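Local coordinates for protein histidinol dehydrogenase (PDB 6AN0) that probably catalyses the two successive NAD-dependent oxidations of L-histidinol, through L-histidinaldehyde to L-histidine, as a zinc enzyme in histidine biosynthesis, at residues A93-K105 / T143-G155. Sequence-based numbering, arbitrary orientation.
Sequences AASNIEKFHASQK and TVLMLGIPAQLAG. With EDO (1,2-ethanediol), chain C.
Ile-97 sits where Leu-145, Met-146 and Ile-149 converge, in the tightly packed part of this helix-helix contact. Its CD1 meets Met-146 CE at 3.6 Å and also rests on Leu-145 CB. The Met-146 chain bends at chi2 (-65°), which brings its methyl end back toward Ile-97. The side chain of Met-146 is about 6 Å from that of Asp-364, a zinc ligand, so this end of the contact lies near the metal site. The other branch, Ile-97 CG2, lies 3.8 Å from Ile-149 CD1, and the two isoleucines cross at about a right angle. Ile-149 CD1 also reaches over the backbone of Ala-94. Further along, Leu-153 lays CD1 against the backbone of 93-105, 3.7 Å from Glu-98 O and close to Ala-102 N. His-101 ND1 donates to Ile-97 O at 2.9 Å, in the plane of its ring. The backbone N of His-101 reaches the same oxygen from the opposite face of the carbonyl plane. The ND1 bond helps fix the ring's rotation, and CD2 meets Pro-150 CB obliquely, at 4.0 Å.

The solvent side is looser. Glu-98 is exposed, and O1 of a 1,2-ethanediol, probably from the crystallisation liquor, donates a weak bond to its OE2. Lys-105 NZ gives Leu-153 O a weak bond of 3.3 Å. The helical segments 93-102 and 143-154 cross at -46°, with 9.5 Å between their axes. Phe-100, on helix 84-102, touches Cys-119 of the second subunit. The one direct polar bond between the segments is weak and lies at the solvent-side end, so apolar packing does most of the joining.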
ATOM      1  N   ALA A  93       4.364   1.051  27.392  1.00 25.91           N
ATOM      2  CA  ALA A  93       3.822   1.277  26.054  1.00 26.27           C
ATOM      3  C   ALA A  93       4.418   0.301  25.041  1.00 24.25           C
ATOM      4  O   ALA A  93       3.694  -0.289  24.231  1.00 25.78           O
ATOM      5  CB  ALA A  93       4.078   2.722  25.630  1.00 21.62           C
ATOM      6  N   ALA A  94       5.743   0.122  25.067  1.00 21.07           N
ATOM      7  CA  ALA A  94       6.390  -0.757  24.094  1.00 21.82           C
ATOM      8  C   ALA A  94       5.861  -2.184  24.200  1.00 25.08           C
ATOM      9  O   ALA A  94       5.662  -2.863  23.183  1.00 22.00           O
ATOM     10  CB  ALA A  94       7.906  -0.740  24.297  1.00 22.43           C
ATOM     11  N   SER A  95       5.631  -2.655  25.423  1.00 24.49           N
ATOM     12  CA  SER A  95       5.129  -4.012  25.596  0.52 24.65           C
ATOM     13  C   SER A  95       3.752  -4.177  24.965  1.00 24.55           C
ATOM     14  O   SER A  95       3.486  -5.187  24.300  1.00 26.09           O
ATOM     15  CB  SER A  95       5.099  -4.373  27.080  0.52 27.25           C
ATOM     16  OG  SER A  95       6.400  -4.684  27.548  0.52 30.34           O
ATOM     17  N   ASN A  96       2.868  -3.195  25.151  1.00 23.41           N
ATOM     18  CA  ASN A  96       1.519  -3.288  24.600  1.00 24.41           C
ATOM     19  C   ASN A  96       1.527  -3.194  23.085  1.00 23.92           C
ATOM     20  O   ASN A  96       0.810  -3.941  22.408  1.00 21.86           O
ATOM     21  CB  ASN A  96       0.637  -2.191  25.189  1.00 23.14           C
ATOM     22  CG  ASN A  96       0.288  -2.449  26.631  1.00 30.42           C
ATOM     23  OD1 ASN A  96       0.378  -3.578  27.092  1.00 27.38           O
ATOM     24  ND2 ASN A  96      -0.107  -1.403  27.355  1.00 27.35           N
ATOM     25  N   ILE A  97       2.314  -2.261  22.538  1.00 21.57           N
ATOM     26  CA  ILE A  97       2.463  -2.151  21.092  1.00 19.36           C
ATOM     27  C   ILE A  97       3.036  -3.443  20.511  1.00 20.19           C
ATOM     28  O   ILE A  97       2.563  -3.948  19.480  1.00 20.67           O
ATOM     29  CB  ILE A  97       3.344  -0.928  20.752  1.00 21.57           C
ATOM     30  CG1 ILE A  97       2.617   0.369  21.130  1.00 24.05           C
ATOM     31  CG2 ILE A  97       3.736  -0.935  19.267  1.00 21.56           C
ATOM     32  CD1 ILE A  97       3.543   1.592  21.285  1.00 29.23           C
ATOM     33  N   GLU A  98       4.060  -4.000  21.161  1.00 19.23           N
ATOM     34  CA  GLU A  98       4.655  -5.233  20.650  1.00 21.08           C
ATOM     35  C   GLU A  98       3.645  -6.370  20.674  1.00 25.64           C
ATOM     36  O   GLU A  98       3.538  -7.141  19.714  1.00 23.07           O
ATOM     37  CB  GLU A  98       5.896  -5.611  21.471  1.00 20.18           C
ATOM     38  CG  GLU A  98       6.653  -6.804  20.880  1.00 32.31           C
ATOM     39  CD  GLU A  98       7.937  -7.132  21.635  1.00 59.25           C
ATOM     40  OE1 GLU A  98       8.125  -6.607  22.753  1.00 69.51           O
ATOM     41  OE2 GLU A  98       8.758  -7.911  21.106  1.00 67.18           O
ATOM     42  N   LYS A  99       2.884  -6.481  21.764  1.00 21.35           N
ATOM     43  CA  LYS A  99       1.929  -7.577  21.880  1.00 24.04           C
ATOM     44  C   LYS A  99       0.865  -7.502  20.786  1.00 24.99           C
ATOM     45  O   LYS A  99       0.544  -8.513  20.144  1.00 22.40           O
ATOM     46  CB  LYS A  99       1.302  -7.559  23.272  1.00 25.15           C
ATOM     47  CG  LYS A  99       0.446  -8.761  23.586  1.00 38.05           C
ATOM     48  CD  LYS A  99       0.088  -8.830  25.069  1.00 41.36           C
ATOM     49  CE  LYS A  99      -0.877  -9.977  25.333  1.00 48.59           C
ATOM     50  NZ  LYS A  99      -1.358  -9.982  26.747  1.00 57.44           N
ATOM     51  N   PHE A 100       0.319  -6.309  20.543  1.00 20.29           N
ATOM     52  CA  PHE A 100      -0.749  -6.191  19.554  1.00 22.73           C
ATOM     53  C   PHE A 100      -0.234  -6.399  18.135  1.00 24.12           C
ATOM     54  O   PHE A 100      -0.904  -7.045  17.317  1.00 20.54           O
ATOM     55  CB  PHE A 100      -1.439  -4.822  19.658  1.00 21.86           C
ATOM     56  CG  PHE A 100      -2.576  -4.642  18.674  1.00 22.30           C
ATOM     57  CD1 PHE A 100      -3.703  -5.449  18.753  1.00 23.95           C
ATOM     58  CD2 PHE A 100      -2.519  -3.668  17.683  1.00 21.32           C
ATOM     59  CE1 PHE A 100      -4.769  -5.302  17.862  1.00 24.32           C
ATOM     60  CE2 PHE A 100      -3.586  -3.502  16.784  1.00 19.10           C
ATOM     61  CZ  PHE A 100      -4.715  -4.318  16.875  1.00 24.04           C
ATOM     62  N   HIS A 101       0.948  -5.863  17.808  1.00 19.88           N
ATOM     63  CA  HIS A 101       1.439  -6.042  16.440  1.00 22.54           C
ATOM     64  C   HIS A 101       1.942  -7.455  16.197  1.00 21.25           C
ATOM     65  O   HIS A 101       1.861  -7.951  15.064  1.00 22.28           O
ATOM     66  CB  HIS A 101       2.526  -5.018  16.119  1.00 20.94           C
ATOM     67  CG  HIS A 101       1.975  -3.644  15.938  1.00 19.85           C
ATOM     68  ND1 HIS A 101       1.645  -2.834  17.004  1.00 22.90           N
ATOM     69  CD2 HIS A 101       1.609  -2.972  14.821  1.00 21.80           C
ATOM     70  CE1 HIS A 101       1.131  -1.702  16.548  1.00 22.70           C
ATOM     71  NE2 HIS A 101       1.093  -1.764  15.227  1.00 20.85           N
ATOM     72  N   ALA A 102       2.448  -8.126  17.234  1.00 19.79           N
ATOM     73  CA  ALA A 102       2.852  -9.512  17.047  1.00 21.32           C
ATOM     74  C   ALA A 102       1.661 -10.392  16.701  1.00 24.56           C
ATOM     75  O   ALA A 102       1.820 -11.388  15.986  1.00 23.18           O
ATOM     76  CB  ALA A 102       3.556 -10.036  18.302  1.00 27.17           C
ATOM     77  N   SER A 103       0.461 -10.038  17.184  1.00 27.95           N
ATOM     78  CA  SER A 103      -0.735 -10.846  16.933  1.00 23.60           C
ATOM     79  C   SER A 103      -1.163 -10.789  15.473  1.00 22.51           C
ATOM     80  O   SER A 103      -1.964 -11.619  15.037  1.00 22.01           O
ATOM     81  CB  SER A 103      -1.894 -10.388  17.831  1.00 23.21           C
ATOM     82  OG  SER A 103      -2.453  -9.148  17.375  1.00 24.24           O
ATOM     83  N   GLN A 104      -0.642  -9.832  14.707  1.00 18.80           N
ATOM     84  CA  GLN A 104      -1.030  -9.658  13.312  1.00 22.14           C
ATOM     85  C   GLN A 104      -0.310 -10.619  12.373  1.00 25.73           C
ATOM     86  O   GLN A 104      -0.648 -10.666  11.182  1.00 22.84           O
ATOM     87  CB  GLN A 104      -0.782  -8.196  12.886  1.00 19.53           C
ATOM     88  CG  GLN A 104      -1.584  -7.190  13.744  1.00 21.66           C
ATOM     89  CD  GLN A 104      -1.189  -5.737  13.489  1.00 22.34           C
ATOM     90  OE1 GLN A 104      -0.254  -5.462  12.734  1.00 23.21           O
ATOM     91  NE2 GLN A 104      -1.903  -4.802  14.118  1.00 20.24           N
ATOM     92  N   LYS A 105       0.651 -11.393  12.877  1.00 24.52           N
ATOM     93  CA  LYS A 105       1.337 -12.375  12.045  1.00 26.67           C
ATOM     94  C   LYS A 105       0.353 -13.464  11.636  1.00 29.26           C
ATOM     95  O   LYS A 105      -0.433 -13.940  12.453  1.00 28.42           O
ATOM     96  CB  LYS A 105       2.514 -13.001  12.803  1.00 27.32           C
ATOM     97  CG  LYS A 105       3.593 -12.002  13.218  1.00 30.70           C
ATOM     98  CD  LYS A 105       4.812 -12.680  13.854  1.00 42.24           C
ATOM     99  CE  LYS A 105       5.902 -11.652  14.116  1.00 43.68           C
ATOM    100  NZ  LYS A 105       7.200 -12.230  14.561  1.00 47.25           N
ATOM    101  N   THR A 143       6.204   8.066  18.379  1.00 21.94           N
ATOM    102  CA  THR A 143       6.225   7.588  16.999  1.00 18.08           C
ATOM    103  C   THR A 143       7.369   6.610  16.754  1.00 22.43           C
ATOM    104  O   THR A 143       7.260   5.726  15.895  1.00 20.73           O
ATOM    105  CB  THR A 143       6.308   8.790  16.054  1.00 27.22           C
ATOM    106  OG1 THR A 143       5.183   9.631  16.301  1.00 25.71           O
ATOM    107  CG2 THR A 143       6.275   8.349  14.589  1.00 27.94           C
ATOM    108  N   VAL A 144       8.477   6.751  17.487  1.00 21.48           N
ATOM    109  CA  VAL A 144       9.566   5.784  17.369  1.00 23.06           C
ATOM    110  C   VAL A 144       9.069   4.382  17.710  1.00 20.39           C
ATOM    111  O   VAL A 144       9.358   3.413  16.996  1.00 20.91           O
ATOM    112  CB  VAL A 144      10.754   6.194  18.258  1.00 27.74           C
ATOM    113  CG1 VAL A 144      11.839   5.133  18.200  1.00 19.60           C
ATOM    114  CG2 VAL A 144      11.293   7.560  17.825  1.00 23.42           C
ATOM    115  N   LEU A 145       8.312   4.252  18.807  1.00 20.16           N
ATOM    116  CA  LEU A 145       7.741   2.947  19.155  1.00 19.80           C
ATOM    117  C   LEU A 145       6.795   2.441  18.073  1.00 24.61           C
ATOM    118  O   LEU A 145       6.822   1.254  17.717  1.00 21.49           O
ATOM    119  CB  LEU A 145       6.989   3.022  20.489  1.00 15.95           C
ATOM    120  CG  LEU A 145       7.802   3.338  21.740  1.00 24.52           C
ATOM    121  CD1 LEU A 145       6.878   3.431  22.953  1.00 27.61           C
ATOM    122  CD2 LEU A 145       8.891   2.285  21.945  1.00 25.21           C
ATOM    123  N   MET A 146       5.940   3.326  17.552  1.00 19.90           N
ATOM    124  CA  MET A 146       4.886   2.918  16.622  1.00 19.53           C
ATOM    125  C   MET A 146       5.445   2.383  15.306  1.00 23.90           C
ATOM    126  O   MET A 146       4.803   1.553  14.647  1.00 20.85           O
ATOM    127  CB  MET A 146       3.961   4.104  16.323  1.00 18.35           C
ATOM    128  CG  MET A 146       3.175   4.625  17.521  1.00 22.08           C
ATOM    129  SD  MET A 146       2.003   3.392  18.139  1.00 25.61           S
ATOM    130  CE  MET A 146       1.507   4.112  19.713  1.00 23.30           C
ATOM    131  N   LEU A 147       6.591   2.893  14.868  1.00 19.58           N
ATOM    132  CA  LEU A 147       7.173   2.482  13.597  1.00 18.25           C
ATOM    133  C   LEU A 147       8.313   1.497  13.775  1.00 19.48           C
ATOM    134  O   LEU A 147       8.448   0.566  12.975  1.00 22.14           O
ATOM    135  CB  LEU A 147       7.675   3.705  12.821  1.00 21.32           C
ATOM    136  CG  LEU A 147       6.591   4.751  12.565  1.00 21.75           C
ATOM    137  CD1 LEU A 147       7.187   5.964  11.857  1.00 22.32           C
ATOM    138  CD2 LEU A 147       5.423   4.184  11.746  1.00 21.04           C
ATOM    139  N   GLY A 148       9.094   1.656  14.845  1.00 19.29           N
ATOM    140  CA  GLY A 148      10.228   0.769  15.064  1.00 18.40           C
ATOM    141  C   GLY A 148       9.823  -0.631  15.500  1.00 20.02           C
ATOM    142  O   GLY A 148      10.462  -1.615  15.118  1.00 22.04           O
ATOM    143  N   ILE A 149       8.774  -0.747  16.308  1.00 21.90           N
ATOM    144  CA  ILE A 149       8.435  -2.056  16.874  1.00 22.79           C
ATOM    145  C   ILE A 149       7.915  -2.990  15.779  1.00 22.07           C
ATOM    146  O   ILE A 149       8.384  -4.140  15.691  1.00 23.39           O
ATOM    147  CB  ILE A 149       7.445  -1.925  18.053  1.00 20.01           C
ATOM    148  CG1 ILE A 149       8.181  -1.390  19.289  1.00 26.66           C
ATOM    149  CG2 ILE A 149       6.802  -3.290  18.387  1.00 20.79           C
ATOM    150  CD1 ILE A 149       7.294  -1.163  20.522  1.00 22.87           C
ATOM    151  N   PRO A 150       6.960  -2.593  14.933  1.00 18.10           N
ATOM    152  CA  PRO A 150       6.523  -3.543  13.899  1.00 19.11           C
ATOM    153  C   PRO A 150       7.606  -3.832  12.870  1.00 17.69           C
ATOM    154  O   PRO A 150       7.646  -4.945  12.327  1.00 19.30           O
ATOM    155  CB  PRO A 150       5.292  -2.864  13.271  1.00 20.37           C
ATOM    156  CG  PRO A 150       5.309  -1.453  13.743  1.00 20.08           C
ATOM    157  CD  PRO A 150       6.030  -1.445  15.043  1.00 17.91           C
ATOM    158  N   ALA A 151       8.490  -2.865  12.585  1.00 17.11           N
ATOM    159  CA  ALA A 151       9.637  -3.158  11.730  1.00 18.33           C
ATOM    160  C   ALA A 151      10.478  -4.289  12.306  1.00 22.95           C
ATOM    161  O   ALA A 151      10.912  -5.187  11.577  1.00 20.94           O
ATOM    162  CB  ALA A 151      10.499  -1.900  11.546  1.00 17.74           C
ATOM    163  N   GLN A 152      10.744  -4.246  13.613  1.00 18.90           N
ATOM    164  CA  GLN A 152      11.533  -5.306  14.230  1.00 21.77           C
ATOM    165  C   GLN A 152      10.790  -6.632  14.188  1.00 20.50           C
ATOM    166  O   GLN A 152      11.379  -7.665  13.855  1.00 20.90           O
ATOM    167  CB  GLN A 152      11.901  -4.925  15.670  1.00 21.98           C
ATOM    168  CG  GLN A 152      12.894  -3.768  15.771  1.00 28.74           C
ATOM    169  CD  GLN A 152      14.324  -4.154  15.374  1.00 28.91           C
ATOM    170  OE1 GLN A 152      14.543  -5.014  14.512  1.00 30.62           O
ATOM    171  NE2 GLN A 152      15.304  -3.517  16.014  1.00 28.21           N
ATOM    172  N   LEU A 153       9.488  -6.613  14.478  1.00 21.46           N
ATOM    173  CA  LEU A 153       8.705  -7.843  14.492  1.00 18.17           C
ATOM    174  C   LEU A 153       8.639  -8.494  13.122  1.00 21.36           C
ATOM    175  O   LEU A 153       8.606  -9.729  13.023  1.00 23.41           O
ATOM    176  CB  LEU A 153       7.290  -7.559  14.992  1.00 21.94           C
ATOM    177  CG  LEU A 153       7.122  -7.368  16.499  1.00 28.22           C
ATOM    178  CD1 LEU A 153       5.729  -6.808  16.760  1.00 24.35           C
ATOM    179  CD2 LEU A 153       7.312  -8.697  17.226  1.00 29.46           C
ATOM    180  N   ALA A 154       8.600  -7.682  12.063  1.00 18.43           N
ATOM    181  CA  ALA A 154       8.580  -8.193  10.697  1.00 21.35           C
ATOM    182  C   ALA A 154       9.896  -8.848  10.289  1.00 23.72           C
ATOM    183  O   ALA A 154       9.916  -9.607   9.311  1.00 22.26           O
ATOM    184  CB  ALA A 154       8.260  -7.053   9.720  1.00 21.32           C
ATOM    185  N   GLY A 155      10.986  -8.571  10.999  1.00 24.37           N
ATOM    186  CA  GLY A 155      12.287  -9.089  10.611  1.00 21.83           C
ATOM    187  C   GLY A 155      13.075  -8.180   9.693  1.00 19.06           C
ATOM    188  O   GLY A 155      14.006  -8.649   9.028  1.00 22.57           O
TER
HETATM  189  C1  EDO C 502      10.723  -4.990  19.834  1.00 48.76           C
HETATM  190  O1  EDO C 502      10.602  -6.103  18.939  1.00 60.75           O
HETATM  191  C2  EDO C 502      11.961  -4.170  19.498  1.00 40.75           C
HETATM  192  O2  EDO C 502      13.155  -4.853  19.902  1.00 57.49           O
HETATM  193  O   HOH W   1       9.480 -11.579  15.300  1.00 42.33           O